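Local coordinates for protein porin (Pseudomonas aeruginosa, PDB 3T24) that forms an outer-membrane beta-barrel channel of the OprD family that probably lets small carboxylate-bearing solutes cross the outer membrane, at residues N128-L133 and E389-V394; A291-V296 and I301-N306; R242-T247 and T283-I288; D338-L343 and T381-D386; A141-S144 and L150-D153. All coordinates share one frame; numbering follows the deposited sequence.

Contact 1: N128-L133 and E389-V394. With SO4 (sulfate ion), chain F.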
# COMPACT_ATOMS: atom_id res chain seq x y z
N ASN A 128 -0.57 -4.95 0.31
CA ASN A 128 -1.87 -4.46 0.73
C ASN A 128 -2.18 -4.71 2.21
O ASN A 128 -1.90 -5.79 2.74
CB ASN A 128 -2.99 -5.08 -0.10
CG ASN A 128 -4.33 -4.53 0.31
OD1 ASN A 128 -5.02 -5.11 1.14
ND2 ASN A 128 -4.67 -3.37 -0.22
N ASP A 129 -2.76 -3.71 2.87
CA ASP A 129 -3.33 -3.91 4.20
C ASP A 129 -4.54 -3.01 4.45
O ASP A 129 -4.66 -2.37 5.48
CB ASP A 129 -2.28 -3.72 5.30
CG ASP A 129 -2.82 -4.10 6.67
OD1 ASP A 129 -3.89 -4.76 6.70
OD2 ASP A 129 -2.17 -3.77 7.71
N SER A 130 -5.46 -3.01 3.50
CA SER A 130 -6.62 -2.14 3.57
C SER A 130 -7.86 -2.93 3.97
O SER A 130 -8.88 -2.33 4.31
CB SER A 130 -6.84 -1.46 2.22
OG SER A 130 -7.18 -2.43 1.23
N ARG A 131 -7.80 -4.26 3.90
CA ARG A 131 -8.92 -5.13 4.30
C ARG A 131 -8.77 -5.62 5.74
O ARG A 131 -8.29 -4.89 6.60
CB ARG A 131 -9.04 -6.35 3.38
CG ARG A 131 -9.27 -6.04 1.92
CD ARG A 131 -10.57 -5.30 1.70
NE ARG A 131 -10.64 -4.81 0.33
CZ ARG A 131 -11.39 -5.35 -0.62
NH1 ARG A 131 -12.14 -6.42 -0.35
NH2 ARG A 131 -11.38 -4.82 -1.84
N LEU A 132 -9.15 -6.87 6.01
CA LEU A 132 -9.09 -7.39 7.38
C LEU A 132 -7.68 -7.80 7.81
O LEU A 132 -7.20 -7.41 8.86
CB LEU A 132 -10.04 -8.58 7.55
CG LEU A 132 -10.24 -9.08 8.99
CD1 LEU A 132 -10.94 -8.02 9.87
CD2 LEU A 132 -11.03 -10.41 9.02
N LEU A 133 -7.05 -8.60 6.97
CA LEU A 133 -5.74 -9.16 7.23
C LEU A 133 -4.76 -8.68 6.15
O LEU A 133 -5.12 -8.54 4.98
CB LEU A 133 -5.83 -10.69 7.22
CG LEU A 133 -6.89 -11.32 8.14
CD1 LEU A 133 -6.84 -12.85 8.06
CD2 LEU A 133 -6.76 -10.85 9.59
N GLU A 389 -19.01 2.79 -2.63
CA GLU A 389 -18.49 1.83 -1.69
C GLU A 389 -18.27 2.51 -0.36
O GLU A 389 -17.77 3.63 -0.30
CB GLU A 389 -17.19 1.25 -2.25
CG GLU A 389 -16.43 0.32 -1.37
CD GLU A 389 -15.11 -0.09 -2.02
OE1 GLU A 389 -15.15 -0.93 -2.95
OE2 GLU A 389 -14.04 0.43 -1.64
N ASN A 390 -18.67 1.83 0.71
CA ASN A 390 -18.38 2.27 2.08
C ASN A 390 -17.60 1.18 2.81
O ASN A 390 -17.98 0.01 2.77
CB ASN A 390 -19.67 2.57 2.86
CG ASN A 390 -20.48 3.68 2.24
OD1 ASN A 390 -20.25 4.87 2.50
ND2 ASN A 390 -21.45 3.31 1.41
N ARG A 391 -16.52 1.58 3.47
CA ARG A 391 -15.80 0.69 4.38
C ARG A 391 -15.86 1.23 5.79
O ARG A 391 -15.55 2.40 6.03
CB ARG A 391 -14.33 0.61 4.00
CG ARG A 391 -14.08 0.15 2.62
CD ARG A 391 -12.64 0.27 2.27
NE ARG A 391 -12.49 0.03 0.85
CZ ARG A 391 -11.68 -0.88 0.34
NH1 ARG A 391 -10.94 -1.64 1.14
NH2 ARG A 391 -11.61 -1.02 -0.98
N LEU A 392 -16.22 0.37 6.73
CA LEU A 392 -16.01 0.67 8.15
C LEU A 392 -14.98 -0.30 8.73
O LEU A 392 -15.12 -1.52 8.62
CB LEU A 392 -17.33 0.56 8.91
CG LEU A 392 -17.37 1.22 10.31
CD1 LEU A 392 -17.42 2.74 10.11
CD2 LEU A 392 -18.61 0.71 11.08
N ILE A 393 -13.91 0.25 9.30
CA ILE A 393 -12.90 -0.57 9.95
C ILE A 393 -12.84 -0.22 11.45
O ILE A 393 -12.62 0.93 11.82
CB ILE A 393 -11.50 -0.41 9.27
CG1 ILE A 393 -11.57 -0.67 7.76
CG2 ILE A 393 -10.51 -1.39 9.86
CD1 ILE A 393 -11.61 0.58 6.89
N VAL A 394 -13.10 -1.21 12.31
CA VAL A 394 -13.02 -1.01 13.76
C VAL A 394 -11.82 -1.77 14.30
O VAL A 394 -11.68 -2.97 14.06
CB VAL A 394 -14.27 -1.49 14.51
CG1 VAL A 394 -14.04 -1.40 16.02
CG2 VAL A 394 -15.51 -0.68 14.11
S SO4 F . -8.78 -2.67 -1.75
O1 SO4 F . -7.88 -1.55 -2.01
O2 SO4 F . -8.98 -2.85 -0.32
O3 SO4 F . -10.10 -2.46 -2.34
O4 SO4 F . -8.17 -3.87 -2.33

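Contact 2: A291-V296 and I301-N306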
# COMPACT_ATOMS: atom_id res chain seq x y z
N ALA A 291 -0.97 -6.45 -4.41
CA ALA A 291 -0.32 -5.36 -3.71
C ALA A 291 -0.96 -4.04 -4.11
O ALA A 291 -1.81 -4.01 -5.00
CB ALA A 291 1.17 -5.34 -3.99
N ASP A 292 -0.54 -2.97 -3.45
CA ASP A 292 -0.88 -1.60 -3.82
C ASP A 292 0.18 -1.01 -4.73
O ASP A 292 1.39 -1.19 -4.50
CB ASP A 292 -0.92 -0.69 -2.59
CG ASP A 292 -2.01 -1.06 -1.60
OD1 ASP A 292 -2.86 -1.90 -1.95
OD2 ASP A 292 -2.00 -0.51 -0.47
N PRO A 293 -0.25 -0.24 -5.74
CA PRO A 293 0.79 0.36 -6.57
C PRO A 293 1.24 1.61 -5.87
O PRO A 293 0.42 2.35 -5.35
CB PRO A 293 0.02 0.75 -7.84
CG PRO A 293 -1.34 1.14 -7.31
CD PRO A 293 -1.58 0.31 -6.05
N TYR A 294 2.54 1.85 -5.87
CA TYR A 294 3.04 3.06 -5.30
C TYR A 294 2.84 4.21 -6.28
O TYR A 294 3.75 4.58 -7.01
CB TYR A 294 4.52 2.85 -4.98
CG TYR A 294 5.13 3.94 -4.15
CD1 TYR A 294 4.58 4.30 -2.91
CD2 TYR A 294 6.27 4.61 -4.59
CE1 TYR A 294 5.15 5.31 -2.14
CE2 TYR A 294 6.85 5.62 -3.82
CZ TYR A 294 6.29 5.96 -2.60
OH TYR A 294 6.88 6.97 -1.87
N LEU A 295 1.64 4.79 -6.29
CA LEU A 295 1.27 5.86 -7.22
C LEU A 295 0.48 6.95 -6.48
O LEU A 295 -0.43 6.64 -5.71
CB LEU A 295 0.40 5.31 -8.37
CG LEU A 295 1.05 4.26 -9.30
CD1 LEU A 295 0.01 3.57 -10.20
CD2 LEU A 295 2.19 4.88 -10.13
N VAL A 296 0.79 8.21 -6.72
CA VAL A 296 0.15 9.28 -5.97
C VAL A 296 -1.37 9.37 -6.17
O VAL A 296 -2.07 9.87 -5.30
CB VAL A 296 0.76 10.68 -6.27
CG1 VAL A 296 2.20 10.74 -5.82
CG2 VAL A 296 0.62 11.06 -7.78
N ILE A 301 -10.86 3.46 -4.78
CA ILE A 301 -11.38 2.49 -5.73
C ILE A 301 -10.46 2.31 -6.92
O ILE A 301 -10.12 1.19 -7.27
CB ILE A 301 -12.78 2.83 -6.21
CG1 ILE A 301 -13.77 2.85 -5.03
CG2 ILE A 301 -13.22 1.82 -7.24
CD1 ILE A 301 -15.21 3.34 -5.43
N GLY A 302 -10.05 3.43 -7.53
CA GLY A 302 -9.25 3.40 -8.74
C GLY A 302 -7.78 3.71 -8.53
O GLY A 302 -7.40 4.48 -7.65
N ASP A 303 -6.93 3.11 -9.35
CA ASP A 303 -5.51 3.46 -9.33
C ASP A 303 -5.10 4.41 -10.47
O ASP A 303 -3.96 4.87 -10.54
CB ASP A 303 -4.64 2.21 -9.29
CG ASP A 303 -4.81 1.34 -10.50
OD1 ASP A 303 -5.47 1.75 -11.48
OD2 ASP A 303 -4.26 0.22 -10.47
N PHE A 304 -6.05 4.71 -11.36
CA PHE A 304 -5.83 5.63 -12.46
C PHE A 304 -4.57 5.29 -13.22
O PHE A 304 -3.83 6.17 -13.66
CB PHE A 304 -5.83 7.07 -11.95
CG PHE A 304 -7.14 7.46 -11.38
CD1 PHE A 304 -8.08 8.08 -12.17
CD2 PHE A 304 -7.48 7.12 -10.08
CE1 PHE A 304 -9.33 8.41 -11.66
CE2 PHE A 304 -8.71 7.42 -9.57
CZ PHE A 304 -9.65 8.07 -10.36
N ALA A 305 -4.36 3.99 -13.38
CA ALA A 305 -3.14 3.47 -13.96
C ALA A 305 -3.39 2.70 -15.27
O ALA A 305 -2.63 1.80 -15.59
CB ALA A 305 -2.45 2.56 -12.95
N ASN A 306 -4.46 3.05 -15.98
CA ASN A 306 -4.75 2.46 -17.30
C ASN A 306 -3.83 3.01 -18.40
O ASN A 306 -3.22 4.06 -18.24
CB ASN A 306 -6.23 2.65 -17.67
CG ASN A 306 -7.19 1.96 -16.70
OD1 ASN A 306 -7.31 0.74 -16.70
ND2 ASN A 306 -7.87 2.75 -15.87

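Contact 3: R242-T247 and T283-I288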
# COMPACT_ATOMS: atom_id res chain seq x y z
N ARG A 242 8.16 11.32 -8.53
CA ARG A 242 8.34 9.90 -8.79
C ARG A 242 8.35 9.59 -10.27
O ARG A 242 7.64 10.23 -11.06
CB ARG A 242 7.19 9.12 -8.18
CG ARG A 242 6.94 9.40 -6.71
CD ARG A 242 5.80 8.53 -6.22
NE ARG A 242 5.45 8.81 -4.84
CZ ARG A 242 4.45 8.21 -4.20
NH1 ARG A 242 3.71 7.29 -4.82
NH2 ARG A 242 4.20 8.53 -2.94
N TRP A 243 9.13 8.59 -10.66
CA TRP A 243 9.18 8.18 -12.05
C TRP A 243 9.63 6.74 -12.15
O TRP A 243 10.64 6.36 -11.58
CB TRP A 243 10.13 9.08 -12.84
CG TRP A 243 10.09 8.81 -14.29
CD1 TRP A 243 9.20 9.31 -15.20
CD2 TRP A 243 10.97 7.95 -15.03
NE1 TRP A 243 9.48 8.83 -16.46
CE2 TRP A 243 10.56 7.99 -16.38
CE3 TRP A 243 12.06 7.16 -14.68
CZ2 TRP A 243 11.20 7.27 -17.37
CZ3 TRP A 243 12.70 6.45 -15.66
CH2 TRP A 243 12.27 6.50 -17.00
N ALA A 244 8.86 5.93 -12.86
CA ALA A 244 9.16 4.50 -12.94
C ALA A 244 9.09 4.03 -14.37
O ALA A 244 8.16 4.36 -15.10
CB ALA A 244 8.17 3.71 -12.09
N ARG A 245 10.09 3.25 -14.76
CA ARG A 245 10.12 2.62 -16.06
C ARG A 245 9.93 1.12 -15.82
O ARG A 245 10.67 0.50 -15.05
CB ARG A 245 11.46 2.91 -16.75
CG ARG A 245 11.72 2.18 -18.07
CD ARG A 245 10.53 2.37 -18.98
NE ARG A 245 10.76 1.94 -20.36
CZ ARG A 245 9.80 1.47 -21.14
NH1 ARG A 245 8.57 1.36 -20.67
NH2 ARG A 245 10.07 1.11 -22.39
N SER A 246 8.90 0.56 -16.45
CA SER A 246 8.65 -0.87 -16.35
C SER A 246 8.76 -1.46 -17.74
O SER A 246 8.35 -0.83 -18.71
CB SER A 246 7.26 -1.18 -15.77
OG SER A 246 6.99 -0.41 -14.62
N THR A 247 9.30 -2.66 -17.83
CA THR A 247 9.62 -3.26 -19.10
C THR A 247 9.33 -4.75 -18.96
O THR A 247 9.30 -5.28 -17.84
CB THR A 247 11.09 -2.98 -19.42
OG1 THR A 247 11.20 -2.46 -20.74
CG2 THR A 247 11.96 -4.21 -19.27
N THR A 283 1.31 -0.16 -22.10
CA THR A 283 0.46 -0.67 -21.01
C THR A 283 0.43 0.32 -19.85
O THR A 283 1.24 1.24 -19.81
CB THR A 283 1.00 -1.98 -20.41
OG1 THR A 283 2.14 -1.67 -19.59
CG2 THR A 283 1.41 -2.95 -21.51
N GLY A 284 -0.48 0.12 -18.91
CA GLY A 284 -0.44 0.85 -17.65
C GLY A 284 0.67 0.39 -16.68
O GLY A 284 1.55 -0.42 -17.03
N PHE A 285 0.65 0.93 -15.47
CA PHE A 285 1.65 0.61 -14.43
C PHE A 285 1.74 -0.88 -14.04
O PHE A 285 0.72 -1.57 -13.95
CB PHE A 285 1.35 1.43 -13.19
CG PHE A 285 2.43 1.39 -12.15
CD1 PHE A 285 3.69 1.87 -12.43
CD2 PHE A 285 2.17 0.89 -10.88
CE1 PHE A 285 4.70 1.84 -11.46
CE2 PHE A 285 3.15 0.86 -9.92
CZ PHE A 285 4.42 1.34 -10.20
N ALA A 286 2.96 -1.36 -13.82
CA ALA A 286 3.18 -2.76 -13.44
C ALA A 286 3.39 -2.95 -11.93
O ALA A 286 4.27 -2.31 -11.33
CB ALA A 286 4.38 -3.34 -14.19
N TYR A 287 2.58 -3.81 -11.32
CA TYR A 287 2.76 -4.14 -9.88
C TYR A 287 2.18 -5.50 -9.49
O TYR A 287 1.25 -5.99 -10.13
CB TYR A 287 2.25 -3.03 -8.95
CG TYR A 287 0.76 -2.70 -9.05
CD1 TYR A 287 -0.10 -2.98 -7.99
CD2 TYR A 287 0.24 -2.06 -10.16
CE1 TYR A 287 -1.45 -2.65 -8.06
CE2 TYR A 287 -1.11 -1.73 -10.24
CZ TYR A 287 -1.95 -2.02 -9.18
OH TYR A 287 -3.30 -1.70 -9.25
N ILE A 288 2.76 -6.11 -8.45
CA ILE A 288 2.34 -7.45 -8.03
C ILE A 288 0.84 -7.48 -7.77
O ILE A 288 0.29 -6.59 -7.13
CB ILE A 288 3.13 -7.97 -6.78
CG1 ILE A 288 4.61 -8.17 -7.14
CG2 ILE A 288 2.57 -9.29 -6.25
CD1 ILE A 288 5.55 -7.97 -5.98

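Contact 4: D338-L343 and T381-D386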
# COMPACT_ATOMS: atom_id res chain seq x y z
N ASP A 338 -8.30 10.93 -17.55
CA ASP A 338 -8.73 10.84 -18.93
C ASP A 338 -7.63 10.33 -19.84
O ASP A 338 -6.57 9.93 -19.36
CB ASP A 338 -9.27 12.19 -19.43
CG ASP A 338 -8.20 13.27 -19.50
OD1 ASP A 338 -8.57 14.46 -19.48
OD2 ASP A 338 -7.00 12.93 -19.59
N ASN A 339 -7.90 10.33 -21.14
CA ASN A 339 -6.89 9.96 -22.13
C ASN A 339 -6.67 8.46 -22.13
O ASN A 339 -5.66 7.97 -22.64
CB ASN A 339 -5.56 10.70 -21.89
CG ASN A 339 -4.67 10.72 -23.14
OD1 ASN A 339 -5.13 11.10 -24.24
ND2 ASN A 339 -3.41 10.31 -22.99
N ILE A 340 -7.63 7.74 -21.56
CA ILE A 340 -7.52 6.30 -21.47
C ILE A 340 -7.72 5.67 -22.82
O ILE A 340 -8.72 5.92 -23.48
CB ILE A 340 -8.53 5.69 -20.47
CG1 ILE A 340 -8.18 6.13 -19.04
CG2 ILE A 340 -8.50 4.16 -20.56
CD1 ILE A 340 -9.35 6.09 -18.10
N ASP A 341 -6.77 4.85 -23.23
CA ASP A 341 -6.94 4.05 -24.42
C ASP A 341 -7.92 2.90 -24.12
O ASP A 341 -7.69 2.07 -23.23
CB ASP A 341 -5.58 3.52 -24.89
CG ASP A 341 -5.69 2.74 -26.19
OD1 ASP A 341 -6.83 2.46 -26.60
OD2 ASP A 341 -4.63 2.39 -26.77
N LEU A 342 -9.01 2.86 -24.89
CA LEU A 342 -10.06 1.88 -24.65
C LEU A 342 -9.74 0.56 -25.32
O LEU A 342 -10.45 -0.43 -25.09
CB LEU A 342 -11.42 2.40 -25.11
CG LEU A 342 -12.00 3.62 -24.39
CD1 LEU A 342 -13.25 4.10 -25.13
CD2 LEU A 342 -12.32 3.35 -22.92
N LEU A 343 -8.70 0.54 -26.16
CA LEU A 343 -8.09 -0.74 -26.56
C LEU A 343 -8.85 -1.47 -27.67
O LEU A 343 -8.26 -1.94 -28.64
CB LEU A 343 -7.95 -1.66 -25.33
CG LEU A 343 -6.64 -1.72 -24.51
CD1 LEU A 343 -5.84 -0.43 -24.52
CD2 LEU A 343 -6.90 -2.20 -23.08
N THR A 381 -17.45 6.42 -14.49
CA THR A 381 -16.69 6.34 -15.74
C THR A 381 -17.57 6.53 -16.96
O THR A 381 -18.80 6.59 -16.86
CB THR A 381 -15.91 5.00 -15.86
OG1 THR A 381 -16.75 3.99 -16.44
CG2 THR A 381 -15.40 4.54 -14.50
N ASN A 382 -16.94 6.66 -18.12
CA ASN A 382 -17.68 6.75 -19.37
C ASN A 382 -17.57 5.47 -20.18
O ASN A 382 -17.92 5.46 -21.33
CB ASN A 382 -17.21 7.94 -20.21
CG ASN A 382 -15.84 7.71 -20.84
OD1 ASN A 382 -15.16 6.73 -20.56
ND2 ASN A 382 -15.42 8.65 -21.69
N TYR A 383 -17.07 4.40 -19.57
CA TYR A 383 -16.77 3.21 -20.36
C TYR A 383 -16.94 1.86 -19.65
O TYR A 383 -16.96 0.84 -20.32
CB TYR A 383 -15.36 3.31 -20.92
CG TYR A 383 -14.28 3.16 -19.87
CD1 TYR A 383 -13.73 1.91 -19.59
CD2 TYR A 383 -13.82 4.26 -19.15
CE1 TYR A 383 -12.74 1.76 -18.64
CE2 TYR A 383 -12.85 4.13 -18.20
CZ TYR A 383 -12.31 2.87 -17.94
OH TYR A 383 -11.33 2.73 -16.97
N THR A 384 -17.04 1.85 -18.33
CA THR A 384 -17.15 0.59 -17.59
C THR A 384 -18.04 0.70 -16.35
O THR A 384 -18.79 1.66 -16.22
CB THR A 384 -15.74 0.02 -17.23
OG1 THR A 384 -15.88 -1.26 -16.60
CG2 THR A 384 -14.98 0.98 -16.29
N ASN A 385 -17.97 -0.28 -15.44
CA ASN A 385 -18.87 -0.35 -14.28
C ASN A 385 -18.69 0.82 -13.33
O ASN A 385 -17.57 1.15 -12.97
CB ASN A 385 -18.65 -1.62 -13.45
CG ASN A 385 -18.31 -2.83 -14.29
OD1 ASN A 385 -17.27 -3.49 -14.07
ND2 ASN A 385 -19.18 -3.16 -15.24
N ASP A 386 -19.78 1.42 -12.89
CA ASP A 386 -19.70 2.43 -11.84
C ASP A 386 -20.12 1.85 -10.49
O ASP A 386 -21.10 1.12 -10.41
CB ASP A 386 -20.62 3.61 -12.17
CG ASP A 386 -20.18 4.35 -13.40
OD1 ASP A 386 -19.08 4.06 -13.92
OD2 ASP A 386 -20.93 5.25 -13.83

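Contact 5: A141-S144 and L150-D153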
# COMPACT_ATOMS: atom_id res chain seq x y z
N ALA A 141 15.06 -10.89 3.01
CA ALA A 141 15.30 -9.49 2.75
C ALA A 141 16.45 -8.96 3.61
O ALA A 141 16.69 -9.41 4.74
CB ALA A 141 14.03 -8.67 2.98
N LEU A 142 17.17 -8.01 3.03
CA LEU A 142 18.28 -7.38 3.69
C LEU A 142 18.06 -5.88 3.70
O LEU A 142 17.83 -5.27 2.65
CB LEU A 142 19.58 -7.68 2.95
CG LEU A 142 20.77 -6.94 3.55
CD1 LEU A 142 21.34 -7.73 4.75
CD2 LEU A 142 21.83 -6.68 2.49
N ASN A 143 18.11 -5.30 4.89
CA ASN A 143 18.13 -3.85 5.05
C ASN A 143 19.43 -3.43 5.73
O ASN A 143 19.86 -4.04 6.71
CB ASN A 143 16.91 -3.38 5.85
CG ASN A 143 17.02 -1.92 6.25
OD1 ASN A 143 18.05 -1.47 6.74
ND2 ASN A 143 15.95 -1.18 6.05
N SER A 144 20.05 -2.37 5.22
CA SER A 144 21.40 -2.00 5.63
C SER A 144 21.51 -0.49 5.80
O SER A 144 21.16 0.27 4.90
CB SER A 144 22.41 -2.47 4.58
OG SER A 144 23.74 -2.44 5.07
N LEU A 150 22.42 6.67 4.33
CA LEU A 150 22.24 5.73 3.24
C LEU A 150 21.59 4.43 3.69
O LEU A 150 22.08 3.74 4.59
CB LEU A 150 23.57 5.44 2.54
CG LEU A 150 23.51 4.56 1.29
CD1 LEU A 150 22.97 5.34 0.07
CD2 LEU A 150 24.88 3.99 0.99
N THR A 151 20.48 4.11 3.05
CA THR A 151 19.70 2.94 3.38
C THR A 151 19.62 2.06 2.17
O THR A 151 19.10 2.46 1.14
CB THR A 151 18.28 3.33 3.79
OG1 THR A 151 18.32 4.04 5.03
CG2 THR A 151 17.42 2.10 3.94
N LEU A 152 20.13 0.84 2.29
CA LEU A 152 20.13 -0.09 1.18
C LEU A 152 19.22 -1.26 1.52
O LEU A 152 19.09 -1.65 2.68
CB LEU A 152 21.55 -0.58 0.91
CG LEU A 152 22.60 0.51 0.70
CD1 LEU A 152 23.99 -0.02 0.92
CD2 LEU A 152 22.49 1.09 -0.71
N ASP A 153 18.60 -1.83 0.50
CA ASP A 153 17.77 -2.99 0.68
C ASP A 153 18.05 -3.95 -0.47
O ASP A 153 18.61 -3.57 -1.48
CB ASP A 153 16.29 -2.59 0.71
CG ASP A 153 15.82 -2.08 -0.64
OD1 ASP A 153 15.62 -2.92 -1.54
OD2 ASP A 153 15.68 -0.84 -0.81

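Contact 1: N128-L133 and E389-V394
This is an anion-bridged contact between a loop folded into the barrel and the barrel wall. Ser130 and Arg131 of the loop meet Arg391 of strand 386-399 around one sulfate, probably from the crystallisation liquor. The two guanidinium groups are nearly perpendicular, their planes 81° apart, and each turns an edge to the sulfate. Arg131 NE gives an almost straight bond to sulfate O2 at 2.6 Å. Arg131 NH2 bonds to sulfate O3 at 2.7 Å. Arg391 NH1 reaches the same sulfate O2 at 2.7 Å. The bonds from Ser130 OG to sulfate O2 and from Arg391 NH2 to sulfate O3 both refine very short, so their exact lengths are doubtful. Arg131 bends at chi2 (-62°), which brings its far end back towards the strand. A salt bridge holds Arg391 side-on: Arg391 NE at 3.0 Å and Arg391 NH2 at 2.9 Å both go to Glu389 OE2, from the same face of the carboxylate. Asn128 ND2 donates to Ser130 OG at 3.0 Å. Arg163 also binds the sulfate. Such a cluster of positive charge lined with donors suits an oxyanion, consistent with a channel selective for carboxylates.

Contact 2: A291-V296 and I301-N306
Leu295 sets CG anti to its carbonyl carbon (chi1 -63°) and continues extended to CD1, which carries that methyl across to Ala305. Asp303 takes another position. Its CG sits in the crowded position between N and C (chi1 62°), folding the carboxylate back over its own backbone. The motif there is an Asx turn: Ala305 N donates to Asp303 OD1 at 3.1 Å, from above the carboxylate plane. Both segments belong to one long loop, between strands 270-280 and 310-319, that folds into the lumen of the porin barrel.

The contact itself is apolar and buried. Leu295 CD1 packs on Ala305 CB at 3.8 Å. The same methyl, Leu295 CD1, lies 4.2 Å from Asp303 O. Pro293 supplies the second touch, with its ring crossing the Asp303 side chain at about a right angle. No hydrogen bond joins the segments. On the 291-296 side, Tyr294 is the centre of an inverse gamma turn, closed by a weak bond from Leu295 N to Pro293 O. The turn lets Pro293 and Leu295 both face the other segment.

The buried polar groups find partners around the contact. Asp303 OD2 takes a hydrogen bond from Tyr287 OH and forms a salt bridge with Arg179. Gln277 NE2 donates to the carbonyls of Asp303 and Phe304. Towards Pro293, Asp303 presents its carbon: Asp303 CB stands 4.0 Å from Pro293 CG.

Contact 3: R242-T247 and T283-I288
The Phe285 ring meets the strand edge-on, with Ala244 CB lying in the ring plane 4.0 Å from Phe285 CE1. Trp243 and Arg245 belong to the other side of strand 242-247 and take no part in this touch. There the backbone N of Arg245 lies over the rim of one face of the Trp243 ring, and Thr247 OG1 lies over the rim of one face of the Arg245 guanidinium. Arg242, on the same side as Ala244, turns inward to a cation-pi contact with Tyr294.

Phe285 has CG anti to its own N (chi1 -170°). This swings the ring along the strand to Ala244, although CB itself does not point there. Ala286 makes the second touch. Ala286 CB sits 3.9 Å from Ser246 CB and also 3.9 Å from Ser246 OG. Ser246 keeps OG beside its backbone N, and that hydroxyl bonds to Gln220 NE2. The same Gln220 NE2 donates to Ala286 O, so one amide group ties the two segments together where they share no direct hydrogen bond. Thr283 OG1 donates to Gly284 O at 2.9 Å, on a lone pair in the carbonyl plane.

The four touching residues are buried. Three are small (Ala244, Ser246 and Ala286), consistent with the close approach. Phe285 also packs on Pro293 and Leu295, so the ring lies between the wall and the inward-folded loop. Strand 235-248 runs between strands 218-230 and 255-267. Phe285 touches side chains of both, Gln220 and Tyr222 on one and Asn256 and Ala258 on the other.

Contact 4: D338-L343 and T381-D386
Tyr383 overlaps Leu342 at the base of its ring. The Leu342 CD2 methyl lies 3.6 Å from both Tyr383 CB and Tyr383 CG, and it approaches obliquely. Ile340 comes in further along the ring. Its side chain crosses the tyrosine at about a right angle, with Ile340 CD1 4.0 Å from Tyr383 CE2. Leu342 thus meets the CB end of the ring, and Ile340 the part nearer the hydroxyl.

With chi1 at 71°, Tyr383 CG lies between N and C, and this sends the ring across to strand 328-341. The turn behind it holds the backbone of Tyr383 and Thr384. Thr381 OG1 accepts from Tyr383 N at 3.2 Å and from Thr384 N at 2.9 Å, which makes an ST turn and an ST motif. Thr384 CG2 and Thr381 OG1 lie over the rim of one ring face. At the far end, Tyr383 OH bonds to Glu351 OE1 on the intervening strand 348-361.

On the other side, Asp341 OD1 accepts from Leu343 N at 2.7 Å in an Asx turn around Leu342. Asn339 and Ile340 face Gly349 in a G1 beta bulge. At one mouth of the porin barrel, probably the extracellular one, an aromatic ring reaching across a strand thus joins segments 338-343 and 381-386.

Contact 5: A141-S144 and L150-D153
Ser144 and Leu152 form an antiparallel hydrogen-bonded pair in a beta hairpin of the barrel wall, strand 140-144 with strand 150-161. The short segments run at 171° to each other.

Backbone hydrogen bonds come first. Ser144 N donates to Leu152 O at 2.8 Å in a somewhat bent bond, 147° at the hydrogen. Leu152 N returns a straighter bond to Ser144 O at 2.9 Å.

CA-H...O contacts fill the spaces between. Asp153 CA lies 3.0 Å from Leu142 O, where Asn143 and Asp153 form a non-hydrogen-bonded pair. Asn143 CA approaches Leu152 O at 3.4 Å, and Thr151 CA approaches Ser144 O.

Side chains add less and divide by face. Ser144 and Leu152 share one face, and the hydroxyl of Ser144 bonds to Ser111 OG on the next strand. Close by, Leu150 has a bound detergent about 4 Å from its side chain, consistent with a lipid-facing surface. Asn143 and Asp153 share the other face. Asp153 CB comes to 3.6 Å from Leu142 O, while the carboxylate leads away from strand 140-144, with chi1 at 67°. Strand 192-200 continues the wall beyond Asp153, which touches Phe194 there. Asn143, with CG anti to N, reaches diagonally towards Thr151, and Asn143 ND2 ends 4.2 Å from Thr151 CG2.

In the fold
Contacts 2 and 3 are the buried ones nearest each other, with centres about 10 Å apart, and they share one loop. Contact 2 lies within that loop, whereas contacts 1, 3, 4 and 5 all reach the barrel wall. Contact 1 is partly buried and joins the same inner region, through Asn128 ND2 to Asp292 OD1. Its chemistry is charged, where contacts 2, 3 and 4 meet mainly through carbon. Contact 4 is also buried, but at the rim of the barrel, and touches contact 2 through Asn306. Contact 5 stands apart on the surface of the wall, about 40 Å centre to centre from contact 4. It alone is held by backbone hydrogen bonds across its segments.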